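Local coordinates for hypothetical protein (Fusobacterium nucleatum subsp. nucleatum, PDB 2GSL) that might be a ribonuclease involved in RNA processing, with an all-helical ribonuclease III domain that binds a magnesium ion, at residues 49-53 with 54-58. Numbering follows the deposited sequence.
Sequences KAKVN and AKYQS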
loop_
_atom_site.group_PDB
_atom_site.type_symbol
_atom_site.label_atom_id
_atom_site.label_comp_id
_atom_site.label_asym_id
_atom_site.label_seq_id
_atom_site.Cartn_x
_atom_site.Cartn_y
_atom_site.Cartn_z
ATOM N N LYS A 49 -8.266 -3.401 -9.481
ATOM C CA LYS A 49 -7.450 -3.167 -10.667
ATOM C C LYS A 49 -8.047 -2.098 -11.558
ATOM O O LYS A 49 -7.336 -1.388 -12.280
ATOM C CB LYS A 49 -7.293 -4.449 -11.485
ATOM C CG LYS A 49 -6.482 -5.518 -10.800
ATOM C CD LYS A 49 -6.162 -6.665 -11.740
ATOM C CE LYS A 49 -5.367 -7.759 -11.012
ATOM N NZ LYS A 49 -5.007 -8.925 -11.885
ATOM N N ALA A 50 -9.363 -1.985 -11.509
ATOM C CA ALA A 50 -10.049 -1.012 -12.321
ATOM C C ALA A 50 -9.661 0.401 -11.939
ATOM O O ALA A 50 -9.512 1.241 -12.814
ATOM C CB ALA A 50 -11.556 -1.197 -12.193
ATOM N N LYS A 51 -9.487 0.684 -10.651
ATOM C CA LYS A 51 -9.137 2.056 -10.271
ATOM C C LYS A 51 -7.694 2.205 -9.840
ATOM O O LYS A 51 -7.315 3.225 -9.279
ATOM C CB LYS A 51 -10.021 2.576 -9.129
ATOM C CG LYS A 51 -11.401 1.989 -9.031
ATOM C CD LYS A 51 -12.230 2.188 -10.271
ATOM C CE LYS A 51 -13.565 1.462 -10.082
ATOM N NZ LYS A 51 -13.346 0.059 -9.548
ATOM N N VAL A 52 -6.894 1.193 -10.116
ATOM C CA VAL A 52 -5.498 1.209 -9.744
ATOM C C VAL A 52 -4.571 1.332 -10.975
ATOM O O VAL A 52 -3.362 1.519 -10.828
ATOM C CB VAL A 52 -5.188 -0.080 -8.940
ATOM C CG1 VAL A 52 -4.178 -0.944 -9.671
ATOM C CG2 VAL A 52 -4.718 0.273 -7.542
ATOM N N ASN A 53 -5.130 1.257 -12.183
ATOM C CA ASN A 53 -4.319 1.324 -13.407
ATOM C C ASN A 53 -3.990 2.739 -13.871
ATOM O O ASN A 53 -4.666 3.702 -13.489
ATOM C CB ASN A 53 -5.001 0.551 -14.550
ATOM C CG ASN A 53 -6.339 1.151 -14.951
ATOM O OD1 ASN A 53 -6.409 2.232 -15.550
ATOM N ND2 ASN A 53 -7.408 0.453 -14.614
ATOM N N ALA A 54 -2.957 2.864 -14.705
ATOM C CA ALA A 54 -2.534 4.178 -15.196
ATOM C C ALA A 54 -3.643 4.970 -15.886
ATOM O O ALA A 54 -3.780 6.177 -15.648
ATOM C CB ALA A 54 -1.332 4.040 -16.126
ATOM N N LYS A 55 -4.441 4.312 -16.724
ATOM C CA LYS A 55 -5.517 5.027 -17.413
ATOM C C LYS A 55 -6.452 5.734 -16.437
ATOM O O LYS A 55 -6.819 6.896 -16.655
ATOM C CB LYS A 55 -6.331 4.084 -18.307
ATOM C CG LYS A 55 -5.571 3.591 -19.530
ATOM C CD LYS A 55 -6.395 2.595 -20.322
ATOM C CE LYS A 55 -7.509 3.285 -21.123
ATOM N NZ LYS A 55 -6.956 4.165 -22.216
ATOM N N TYR A 56 -6.833 5.048 -15.361
ATOM C CA TYR A 56 -7.731 5.657 -14.385
ATOM C C TYR A 56 -7.047 6.771 -13.584
ATOM O O TYR A 56 -7.535 7.901 -13.544
ATOM C CB TYR A 56 -8.316 4.596 -13.443
ATOM C CG TYR A 56 -9.478 5.112 -12.616
ATOM C CD1 TYR A 56 -9.259 5.719 -11.382
ATOM C CD2 TYR A 56 -10.787 5.067 -13.107
ATOM C CE1 TYR A 56 -10.298 6.275 -10.661
ATOM C CE2 TYR A 56 -11.841 5.623 -12.390
ATOM C CZ TYR A 56 -11.585 6.233 -11.165
ATOM O OH TYR A 56 -12.606 6.836 -10.459
ATOM N N GLN A 57 -5.917 6.482 -12.952
ATOM C CA GLN A 57 -5.256 7.534 -12.189
ATOM C C GLN A 57 -5.122 8.788 -13.059
ATOM O O GLN A 57 -5.222 9.913 -12.557
ATOM C CB GLN A 57 -3.884 7.078 -11.721
ATOM C CG GLN A 57 -3.832 5.621 -11.406
ATOM C CD GLN A 57 -2.712 5.282 -10.464
ATOM O OE1 GLN A 57 -2.720 5.712 -9.311
ATOM N NE2 GLN A 57 -1.737 4.506 -10.939
ATOM N N SER A 58 -4.917 8.590 -14.363
ATOM C CA SER A 58 -4.777 9.697 -15.312
ATOM C C SER A 58 -6.044 10.552 -15.384
ATOM O O SER A 58 -5.974 11.778 -15.509
ATOM C CB SER A 58 -4.436 9.166 -16.715
ATOM O OG SER A 58 -4.380 10.227 -17.667
#
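Asn-53 and Tyr-56 are joined by a side-chain capping bond at the start of helix 54-64. CG of Asn-53 tucks in between its own N and C (chi1 64°), and the amide lies across the kink between the two helices. Its OD1 accepts from Tyr-56 N at 2.9 Å, the donor tilted 33° from the carbonyl plane, while its ND2 reaches back to the last turn of helix 41-52, to a lone pair of Lys-49 O 3.0 Å away. With OD1 accepting and ND2 donating, a flipped amide would lose both bonds. The first full helical bond follows, Gln-57 N to Asn-53 O at 3.1 Å and nearly straight.

The well-packed part is one face of the Tyr-56 ring. CG of Tyr-56 stands anti to its own N (chi1 -167°), which swings the ring back over the end of helix 41-52; Lys-51 CB meets that face in a CH-pi contact, 4.2 Å from the centroid. The Lys-51 chain stays against the ring as far as CD, then its end turns off, and NZ bonds to Tyr-47 O and Tyr-34 OH. On the solvent side Lys-55 brings its CB near Asn-53 OD1, and its NZ makes a long, weak ion pair with Glu-95.

Gln-57 has its side chain about 3 Å from the magnesium ion and its NE2 weakly bonded to metal ligand Glu-103. The arrangement is an asparagine N-cap at a helix-helix junction, here bordering the metal site of a ribonuclease III domain.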